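Local coordinates for protein glcnac-alpha-1,4-gal-releasing endo-beta-galactosidase (Clostridium perfringens, PDB 1UPS) that probably hydrolyses internal beta-galactosidic bonds in glycans, releasing the disaccharide GlcNAc-alpha-1,4-Gal, and binds a calcium ion, at residues G143-M153 with Y244-T254; N308-D316 with T393-Q401. All blocks are in the same frame, centred on the assembly; numbering follows the deposited sequence.

Contact 1. Residues G143-M153 with Y244-T254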
loop_
_atom_site.group_PDB
_atom_site.type_symbol
_atom_site.label_atom_id
_atom_site.label_comp_id
_atom_site.label_asym_id
_atom_site.label_seq_id
_atom_site.Cartn_x
_atom_site.Cartn_y
_atom_site.Cartn_z
ATOM N N GLY A 143 -16.358 0.125 -17.365
ATOM C CA GLY A 143 -14.905 -0.049 -17.451
ATOM C C GLY A 143 -14.116 1.227 -17.178
ATOM O O GLY A 143 -14.531 2.332 -17.558
ATOM N N GLY A 144 -12.967 1.077 -16.517
ATOM C CA GLY A 144 -12.153 2.223 -16.162
ATOM C C GLY A 144 -11.709 2.155 -14.711
ATOM O O GLY A 144 -12.167 1.298 -13.941
ATOM N N HIS A 145 -10.793 3.043 -14.349
ATOM C CA HIS A 145 -10.311 3.138 -12.972
ATOM C C HIS A 145 -9.694 4.496 -12.736
ATOM O O HIS A 145 -9.436 5.221 -13.683
ATOM C CB HIS A 145 -9.318 1.995 -12.633
ATOM C CG HIS A 145 -7.963 2.101 -13.280
ATOM N ND1 HIS A 145 -7.719 1.716 -14.582
ATOM C CD2 HIS A 145 -6.762 2.459 -12.762
ATOM C CE1 HIS A 145 -6.427 1.855 -14.848
ATOM N NE2 HIS A 145 -5.824 2.309 -13.755
ATOM N N GLN A 146 -9.474 4.837 -11.471
ATOM C CA GLN A 146 -8.684 6.017 -11.137
ATOM C C GLN A 146 -7.433 5.525 -10.429
ATOM O O GLN A 146 -7.399 4.388 -9.952
ATOM C CB GLN A 146 -9.477 6.979 -10.237
ATOM C CG GLN A 146 -10.088 6.318 -8.986
ATOM C CD GLN A 146 -11.597 6.110 -9.142
ATOM O OE1 GLN A 146 -12.329 7.073 -9.383
ATOM N NE2 GLN A 146 -12.052 4.861 -9.047
ATOM N N ALA A 147 -6.405 6.370 -10.358
ATOM C CA ALA A 147 -5.149 5.935 -9.753
ATOM C C ALA A 147 -4.376 7.063 -9.079
ATOM O O ALA A 147 -4.285 8.181 -9.610
ATOM C CB ALA A 147 -4.269 5.231 -10.798
ATOM N N TRP A 148 -3.844 6.743 -7.897
ATOM C CA TRP A 148 -2.867 7.578 -7.220
ATOM C C TRP A 148 -1.671 6.664 -7.095
ATOM O O TRP A 148 -1.756 5.596 -6.461
ATOM C CB TRP A 148 -3.368 7.964 -5.837
ATOM C CG TRP A 148 -2.343 8.659 -4.961
ATOM C CD1 TRP A 148 -1.265 9.421 -5.353
ATOM C CD2 TRP A 148 -2.340 8.666 -3.532
ATOM N NE1 TRP A 148 -0.575 9.864 -4.238
ATOM C CE2 TRP A 148 -1.232 9.441 -3.112
ATOM C CE3 TRP A 148 -3.159 8.088 -2.562
ATOM C CZ2 TRP A 148 -0.915 9.631 -1.753
ATOM C CZ3 TRP A 148 -2.854 8.284 -1.209
ATOM C CH2 TRP A 148 -1.734 9.041 -0.822
ATOM N N TRP A 149 -0.573 7.025 -7.752
ATOM C CA TRP A 149 0.575 6.123 -7.774
ATOM C C TRP A 149 1.899 6.873 -7.814
ATOM O O TRP A 149 1.945 8.070 -8.103
ATOM C CB TRP A 149 0.490 5.119 -8.952
ATOM C CG TRP A 149 0.143 5.668 -10.335
ATOM C CD1 TRP A 149 -0.981 6.379 -10.708
ATOM C CD2 TRP A 149 0.885 5.432 -11.550
ATOM N NE1 TRP A 149 -0.954 6.618 -12.068
ATOM C CE2 TRP A 149 0.173 6.041 -12.607
ATOM C CE3 TRP A 149 2.099 4.771 -11.838
ATOM C CZ2 TRP A 149 0.631 6.026 -13.947
ATOM C CZ3 TRP A 149 2.554 4.749 -13.182
ATOM C CH2 TRP A 149 1.811 5.379 -14.210
ATOM N N MET A 150 2.977 6.153 -7.512
ATOM C CA MET A 150 4.302 6.750 -7.439
ATOM C C MET A 150 5.259 5.868 -8.213
ATOM O O MET A 150 5.078 4.658 -8.260
ATOM C CB MET A 150 4.753 6.890 -5.977
ATOM C CG MET A 150 3.786 7.800 -5.165
ATOM S SD MET A 150 4.280 7.978 -3.425
ATOM C CE MET A 150 5.768 8.951 -3.680
ATOM N N VAL A 151 6.243 6.507 -8.846
ATOM C CA VAL A 151 7.242 5.803 -9.637
ATOM C C VAL A 151 8.625 6.323 -9.283
ATOM O O VAL A 151 8.786 7.502 -8.970
ATOM C CB VAL A 151 6.986 5.955 -11.171
ATOM C CG1 VAL A 151 5.692 5.234 -11.576
ATOM C CG2 VAL A 151 6.934 7.445 -11.613
ATOM N N GLY A 152 9.617 5.439 -9.322
ATOM C CA GLY A 152 10.993 5.837 -9.110
ATOM C C GLY A 152 11.417 6.873 -10.135
ATOM O O GLY A 152 10.984 6.848 -11.301
ATOM N N MET A 153 12.272 7.796 -9.702
ATOM C CA MET A 153 12.720 8.864 -10.591
ATOM C C MET A 153 13.934 8.481 -11.415
ATOM O O MET A 153 14.443 9.310 -12.184
ATOM C CB MET A 153 12.992 10.149 -9.791
ATOM C CG MET A 153 11.702 10.812 -9.269
ATOM S SD MET A 153 10.509 11.329 -10.541
ATOM C CE MET A 153 11.356 12.257 -11.547
ATOM N N TYR A 244 14.831 5.166 -2.945
ATOM C CA TYR A 244 15.199 6.292 -3.811
ATOM C C TYR A 244 13.994 7.201 -3.944
ATOM O O TYR A 244 12.891 6.830 -3.537
ATOM C CB TYR A 244 15.636 5.816 -5.212
ATOM C CG TYR A 244 14.864 4.634 -5.704
ATOM C CD1 TYR A 244 13.591 4.790 -6.272
ATOM C CD2 TYR A 244 15.386 3.345 -5.582
ATOM C CE1 TYR A 244 12.867 3.681 -6.715
ATOM C CE2 TYR A 244 14.664 2.230 -6.031
ATOM C CZ TYR A 244 13.416 2.414 -6.593
ATOM O OH TYR A 244 12.695 1.331 -7.024
ATOM N N GLU A 245 14.203 8.383 -4.504
ATOM C CA GLU A 245 13.114 9.354 -4.643
ATOM C C GLU A 245 12.106 8.869 -5.674
ATOM O O GLU A 245 12.478 8.223 -6.652
ATOM C CB GLU A 245 13.654 10.726 -5.048
ATOM C CG GLU A 245 14.507 11.373 -3.961
ATOM C CD GLU A 245 14.592 12.881 -4.084
ATOM O OE1 GLU A 245 14.120 13.442 -5.089
ATOM O OE2 GLU A 245 15.163 13.511 -3.164
ATOM N N MET A 246 10.837 9.190 -5.433
ATOM C CA MET A 246 9.737 8.819 -6.323
ATOM C C MET A 246 8.896 10.043 -6.620
ATOM O O MET A 246 8.785 10.957 -5.779
ATOM C CB MET A 246 8.864 7.738 -5.667
ATOM C CG MET A 246 9.607 6.409 -5.452
ATOM S SD MET A 246 8.571 5.173 -4.616
ATOM C CE MET A 246 7.795 4.370 -6.082
ATOM N N GLY A 247 8.301 10.051 -7.817
ATOM C CA GLY A 247 7.390 11.102 -8.236
ATOM C C GLY A 247 5.968 10.590 -8.163
ATOM O O GLY A 247 5.764 9.384 -8.051
ATOM N N THR A 248 4.999 11.505 -8.240
ATOM C CA THR A 248 3.586 11.173 -8.037
ATOM C C THR A 248 2.772 11.413 -9.292
ATOM O O THR A 248 2.955 12.427 -9.965
ATOM C CB THR A 248 3.016 12.057 -6.881
ATOM O OG1 THR A 248 3.679 11.693 -5.656
ATOM C CG2 THR A 248 1.513 11.745 -6.619
ATOM N N ILE A 249 1.850 10.492 -9.570
ATOM C CA ILE A 249 0.877 10.668 -10.655
ATOM C C ILE A 249 -0.520 10.516 -10.074
ATOM O O ILE A 249 -0.769 9.603 -9.280
ATOM C CB ILE A 249 1.100 9.591 -11.771
ATOM C CG1 ILE A 249 2.561 9.647 -12.285
ATOM C CG2 ILE A 249 0.021 9.742 -12.888
ATOM C CD1 ILE A 249 2.904 8.580 -13.344
ATOM N N LEU A 250 -1.429 11.415 -10.468
ATOM C CA LEU A 250 -2.834 11.287 -10.120
ATOM C C LEU A 250 -3.602 11.308 -11.438
ATOM O O LEU A 250 -3.505 12.271 -12.197
ATOM C CB LEU A 250 -3.287 12.466 -9.228
ATOM C CG LEU A 250 -2.873 12.380 -7.766
ATOM C CD1 LEU A 250 -2.927 13.804 -7.100
ATOM C CD2 LEU A 250 -3.747 11.391 -7.021
ATOM N N ASN A 251 -4.350 10.245 -11.716
ATOM C CA ASN A 251 -5.000 10.136 -13.020
ATOM C C ASN A 251 -6.236 9.243 -13.034
ATOM O O ASN A 251 -6.587 8.607 -12.026
ATOM C CB ASN A 251 -3.971 9.844 -14.165
ATOM C CG ASN A 251 -3.345 8.453 -14.113
ATOM O OD1 ASN A 251 -3.312 7.798 -13.079
ATOM N ND2 ASN A 251 -2.812 8.006 -15.270
ATOM N N ILE A 252 -6.924 9.254 -14.170
ATOM C CA ILE A 252 -8.128 8.469 -14.352
ATOM C C ILE A 252 -8.086 7.899 -15.767
ATOM O O ILE A 252 -7.524 8.518 -16.655
ATOM C CB ILE A 252 -9.383 9.338 -14.087
ATOM C CG1 ILE A 252 -10.660 8.480 -14.156
ATOM C CG2 ILE A 252 -9.418 10.600 -15.009
ATOM C CD1 ILE A 252 -11.916 9.162 -13.505
ATOM N N TYR A 253 -8.646 6.702 -15.949
ATOM C CA TYR A 253 -8.525 5.979 -17.206
ATOM C C TYR A 253 -9.868 5.424 -17.637
ATOM O O TYR A 253 -10.738 5.115 -16.795
ATOM C CB TYR A 253 -7.697 4.724 -16.994
ATOM C CG TYR A 253 -6.263 4.877 -16.638
ATOM C CD1 TYR A 253 -5.876 5.110 -15.319
ATOM C CD2 TYR A 253 -5.262 4.722 -17.621
ATOM C CE1 TYR A 253 -4.504 5.191 -14.977
ATOM C CE2 TYR A 253 -3.899 4.812 -17.286
ATOM C CZ TYR A 253 -3.540 5.047 -15.950
ATOM O OH TYR A 253 -2.204 5.135 -15.591
ATOM N N THR A 254 -10.023 5.251 -18.947
ATOM C CA THR A 254 -10.993 4.271 -19.448
ATOM C C THR A 254 -10.472 3.637 -20.744
ATOM O O THR A 254 -9.482 4.121 -21.300
ATOM C CB THR A 254 -12.416 4.877 -19.582
ATOM O OG1 THR A 254 -13.376 3.812 -19.793
ATOM C CG2 THR A 254 -12.522 5.783 -20.838
HETATM O O HOH W 1 2.175 10.593 -3.561
#
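H145 through G152 pair with M246 through Y253 as neighbouring antiparallel strands in the beta-sandwich (jelly-roll) domain of a family 16 glycoside hydrolase; the two short axes approach to 4.4 Å. The backbone evidence for an unbroken register is four successive hydrogen-bonded pairs, H145–Y253, A147–N251, W149–I249 and V151–G247, each joined by two N-H to O bonds. CA-H to O contacts fill the intervals, as from M150 CA to G247 O at 3.1 Å.

Polar side chains form a relay on the face bearing A147, W149, N251 and Y253. The indole NE1 of W149 donates to N251 OD1 over 2.8 Å; OD1 lies close to the indole plane, yet NE1 stands 41° out of the carbonyl plane of the amide. The other end of that amide, ND2, donates to Y253 OH at 3.0 Å, and Y52 adds a further hydrogen bond to this hydroxyl. Engaged at both OD1 and ND2, the N251 amide is set in its rotation.

Ring contacts accompany the relay. The H145 and Y253 rings are nearly parallel, 11° apart with centroids separated by 4.3 Å, but slid so that NE2 and CE1 of H145 lie nearest CD1 of the tyrosine; S258 holds H145 ND1. With CG of W149 wedged between its backbone N and carbonyl carbon (chi1 47°), the indole reaches across the strand gap, where I249 CD1 sits 3.6 Å from the centroid of its six-membered ring, a CH-pi contact over the face. W149 also touches E168 and D170.

On the reverse face Q146, L250 and I252 pack against W269 of strand 267-279, joining the two sheets. There L250 CD2 lies alongside W148, 3.6 Å from its CD1, and one water accepts from W148 NE1 at 2.9 Å while donating to T248 OG1.

Contact 2. Residues N308-D316 with T393-Q401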
loop_
_atom_site.group_PDB
_atom_site.type_symbol
_atom_site.label_atom_id
_atom_site.label_comp_id
_atom_site.label_asym_id
_atom_site.label_seq_id
_atom_site.Cartn_x
_atom_site.Cartn_y
_atom_site.Cartn_z
ATOM N N ASN A 308 10.304 -27.069 28.459
ATOM C CA ASN A 308 9.806 -28.444 28.308
ATOM C C ASN A 308 8.331 -28.569 27.920
ATOM O O ASN A 308 7.612 -29.450 28.409
ATOM C CB ASN A 308 10.136 -29.290 29.542
ATOM C CG ASN A 308 11.602 -29.609 29.635
ATOM O OD1 ASN A 308 12.153 -30.312 28.780
ATOM N ND2 ASN A 308 12.257 -29.082 30.666
ATOM N N ASN A 309 7.897 -27.666 27.043
ATOM C CA ASN A 309 6.545 -27.659 26.511
ATOM C C ASN A 309 6.651 -27.507 24.998
ATOM O O ASN A 309 7.170 -26.501 24.513
ATOM C CB ASN A 309 5.741 -26.495 27.113
ATOM C CG ASN A 309 4.240 -26.628 26.881
ATOM O OD1 ASN A 309 3.802 -27.228 25.897
ATOM N ND2 ASN A 309 3.441 -26.057 27.793
ATOM N N ASP A 310 6.189 -28.514 24.256
ATOM C CA ASP A 310 6.266 -28.457 22.794
ATOM C C ASP A 310 5.161 -27.612 22.146
ATOM O O ASP A 310 5.143 -27.448 20.930
ATOM C CB ASP A 310 6.344 -29.860 22.171
ATOM C CG ASP A 310 5.105 -30.701 22.423
ATOM O OD1 ASP A 310 5.101 -31.881 21.973
ATOM O OD2 ASP A 310 4.093 -30.300 23.048
ATOM N N LYS A 311 4.254 -27.073 22.961
ATOM C CA LYS A 311 3.243 -26.131 22.462
ATOM C C LYS A 311 3.675 -24.702 22.774
ATOM O O LYS A 311 4.603 -24.492 23.567
ATOM C CB LYS A 311 1.886 -26.415 23.118
ATOM C CG LYS A 311 1.422 -27.854 22.926
ATOM C CD LYS A 311 0.110 -27.952 22.165
ATOM C CE LYS A 311 -0.183 -29.383 21.735
ATOM N NZ LYS A 311 0.030 -30.358 22.841
ATOM N N VAL A 312 2.999 -23.725 22.171
ATOM C CA VAL A 312 3.176 -22.321 22.557
ATOM C C VAL A 312 2.040 -21.975 23.527
ATOM O O VAL A 312 0.878 -22.213 23.223
ATOM C CB VAL A 312 3.161 -21.378 21.325
ATOM C CG1 VAL A 312 3.365 -19.928 21.730
ATOM C CG2 VAL A 312 4.234 -21.811 20.326
ATOM N N SER A 313 2.385 -21.446 24.696
ATOM C CA SER A 313 1.407 -21.139 25.738
ATOM C C SER A 313 0.828 -19.734 25.585
ATOM O O SER A 313 1.401 -18.880 24.906
ATOM C CB SER A 313 2.069 -21.250 27.123
ATOM O OG SER A 313 2.569 -22.563 27.366
ATOM N N TYR A 314 -0.317 -19.494 26.211
ATOM C CA TYR A 314 -0.746 -18.122 26.445
ATOM C C TYR A 314 -1.199 -17.992 27.892
ATOM O O TYR A 314 -1.639 -18.973 28.506
ATOM C CB TYR A 314 -1.845 -17.654 25.470
ATOM C CG TYR A 314 -3.169 -18.394 25.576
ATOM C CD1 TYR A 314 -4.027 -18.179 26.664
ATOM C CD2 TYR A 314 -3.567 -19.295 24.592
ATOM C CE1 TYR A 314 -5.236 -18.849 26.786
ATOM C CE2 TYR A 314 -4.798 -19.975 24.693
ATOM C CZ TYR A 314 -5.619 -19.740 25.795
ATOM O OH TYR A 314 -6.822 -20.390 25.945
ATOM N N GLY A 315 -1.068 -16.791 28.438
ATOM C CA GLY A 315 -1.537 -16.541 29.798
ATOM C C GLY A 315 -1.277 -15.108 30.213
ATOM O O GLY A 315 -0.838 -14.296 29.403
ATOM N N ASP A 316 -1.560 -14.792 31.478
ATOM C CA ASP A 316 -1.272 -13.451 31.995
ATOM C C ASP A 316 0.225 -13.221 31.986
ATOM O O ASP A 316 1.015 -14.168 32.197
ATOM C CB ASP A 316 -1.705 -13.309 33.461
ATOM C CG ASP A 316 -3.159 -13.608 33.690
ATOM O OD1 ASP A 316 -3.981 -13.390 32.760
ATOM O OD2 ASP A 316 -3.567 -14.025 34.809
ATOM N N THR A 393 -6.922 -19.047 18.996
ATOM C CA THR A 393 -7.190 -19.847 20.206
ATOM C C THR A 393 -8.691 -20.111 20.371
ATOM O O THR A 393 -9.239 -19.965 21.462
ATOM C CB THR A 393 -6.599 -19.220 21.528
ATOM O OG1 THR A 393 -7.217 -17.946 21.788
ATOM C CG2 THR A 393 -5.108 -18.902 21.386
ATOM N N GLU A 394 -9.354 -20.508 19.290
ATOM C CA GLU A 394 -10.812 -20.653 19.301
ATOM C C GLU A 394 -11.317 -21.809 20.188
ATOM O O GLU A 394 -12.501 -21.832 20.542
ATOM C CB GLU A 394 -11.370 -20.751 17.867
ATOM C CG GLU A 394 -12.903 -20.812 17.728
ATOM C CD GLU A 394 -13.675 -19.654 18.369
ATOM O OE1 GLU A 394 -14.895 -19.829 18.651
ATOM O OE2 GLU A 394 -13.093 -18.568 18.593
ATOM N N SER A 395 -10.441 -22.758 20.535
ATOM C CA SER A 395 -10.798 -23.815 21.495
ATOM C C SER A 395 -10.454 -23.431 22.941
ATOM O O SER A 395 -10.854 -24.128 23.881
ATOM C CB SER A 395 -10.135 -25.141 21.121
ATOM O OG SER A 395 -10.521 -25.530 19.810
ATOM N N TYR A 396 -9.726 -22.324 23.110
ATOM C CA TYR A 396 -9.341 -21.819 24.439
ATOM C C TYR A 396 -8.732 -22.908 25.322
ATOM O O TYR A 396 -9.160 -23.109 26.481
ATOM C CB TYR A 396 -10.541 -21.224 25.183
ATOM C CG TYR A 396 -11.345 -20.159 24.474
ATOM C CD1 TYR A 396 -12.400 -20.499 23.611
ATOM C CD2 TYR A 396 -11.085 -18.806 24.696
ATOM C CE1 TYR A 396 -13.164 -19.522 23.000
ATOM C CE2 TYR A 396 -11.847 -17.814 24.084
ATOM C CZ TYR A 396 -12.887 -18.180 23.238
ATOM O OH TYR A 396 -13.661 -17.202 22.646
ATOM N N GLU A 397 -7.725 -23.597 24.788
ATOM C CA GLU A 397 -7.110 -24.732 25.481
ATOM C C GLU A 397 -5.854 -24.353 26.274
ATOM O O GLU A 397 -5.182 -25.239 26.828
ATOM C CB GLU A 397 -6.758 -25.833 24.477
ATOM C CG GLU A 397 -7.981 -26.480 23.824
ATOM C CD GLU A 397 -7.619 -27.572 22.826
ATOM O OE1 GLU A 397 -6.433 -27.672 22.436
ATOM O OE2 GLU A 397 -8.535 -28.328 22.427
ATOM N N GLY A 398 -5.524 -23.061 26.313
ATOM C CA GLY A 398 -4.336 -22.581 27.024
ATOM C C GLY A 398 -3.069 -22.600 26.186
ATOM O O GLY A 398 -1.995 -22.208 26.661
ATOM N N VAL A 399 -3.204 -23.066 24.942
ATOM C CA VAL A 399 -2.095 -23.221 23.998
ATOM C C VAL A 399 -2.502 -22.699 22.623
ATOM O O VAL A 399 -3.692 -22.536 22.347
ATOM C CB VAL A 399 -1.634 -24.708 23.861
ATOM C CG1 VAL A 399 -0.951 -25.172 25.152
ATOM C CG2 VAL A 399 -2.808 -25.629 23.528
ATOM N N LEU A 400 -1.519 -22.467 21.757
ATOM C CA LEU A 400 -1.751 -21.811 20.470
ATOM C C LEU A 400 -2.093 -22.793 19.362
ATOM O O LEU A 400 -1.388 -23.792 19.159
ATOM C CB LEU A 400 -0.504 -21.026 20.063
ATOM C CG LEU A 400 -0.629 -19.946 18.994
ATOM C CD1 LEU A 400 -1.676 -18.911 19.365
ATOM C CD2 LEU A 400 0.748 -19.264 18.781
ATOM N N GLN A 401 -3.172 -22.497 18.641
ATOM C CA GLN A 401 -3.657 -23.367 17.559
ATOM C C GLN A 401 -3.440 -22.728 16.192
ATOM O O GLN A 401 -3.151 -21.537 16.091
ATOM C CB GLN A 401 -5.157 -23.626 17.719
ATOM C CG GLN A 401 -5.573 -24.327 19.019
ATOM C CD GLN A 401 -7.065 -24.280 19.216
ATOM O OE1 GLN A 401 -7.575 -23.409 19.940
ATOM N NE2 GLN A 401 -7.783 -25.188 18.548
HETATM O O HOH W 2 0.949 -24.477 20.365
#
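Y314 lays its ring across the G398 backbone in what is consistent with a ricin-type beta-trefoil, the C-terminal domain of this enzyme. Strand 313-315 here meets the loop between strands 390-392 and 401-403, with S313 and V399 forming a single backbone bridge.

From CB, the Y314 side chain turns with CG between its backbone N and carbonyl carbon (chi1 64°), which swings the ring over the loop. CG passes the carbonyl O of G398. Farther out, CD2 and CE2 run past T393 CG2, which comes within 3.5 Å of CE2; CE2 equally approaches the backbone between G398 and V399. G398 CA sits over one ring face, 3.8 Å from the centroid and 29° off the normal, a CH-pi contact. CE1 and CZ both face this CA, CZ also lying near G398 N. At the tip, Y314 OH accepts a weak bond from G398 N at 3.0 Å. The carbonyl carbon of Y396 lies beside it, near the ring plane. At the root, Y314 N donates to G398 O over 3.2 Å, nearly straight at 164° but from above the carbonyl plane. G398 thus meets both ends of one tyrosine, firmly at the backbone N and weakly at OH.

The loop includes a type I turn from T393 to Y396, braced by the Q401 amide bonding to S395 N and OG.

Beyond the tyrosine, V312 and L400 lie side by side, their CB atoms 3.9 Å apart, and the buried L400 also touches L303, I391 and W414. The backbones are joined there by L400 N to V312 O at 2.8 Å. A water closes the pairing, accepting from V312 N at 2.8 Å and donating to L400 O at 2.7 Å.

In the fold
The two contacts belong to different parts of the chain, with centres about 46 Å apart on opposite sides of the chain's centre and no atoms touching. Contact 1 is core: two full strands inside the family 16 sandwich, almost every residue buried, with 1052 Å² hidden between them. Contact 2 is nearer the surface, a short strand against a loop, burying 434 Å². The chemistry follows. Paired backbone bonds dominate 143-153 with 244-254, and its buried polar groups pair partly with each other and partly with neighbouring segments; in 308-316 with 393-401 two backbone bonds suffice, one tyrosine makes the largest single contribution, and exposed residues share the interface.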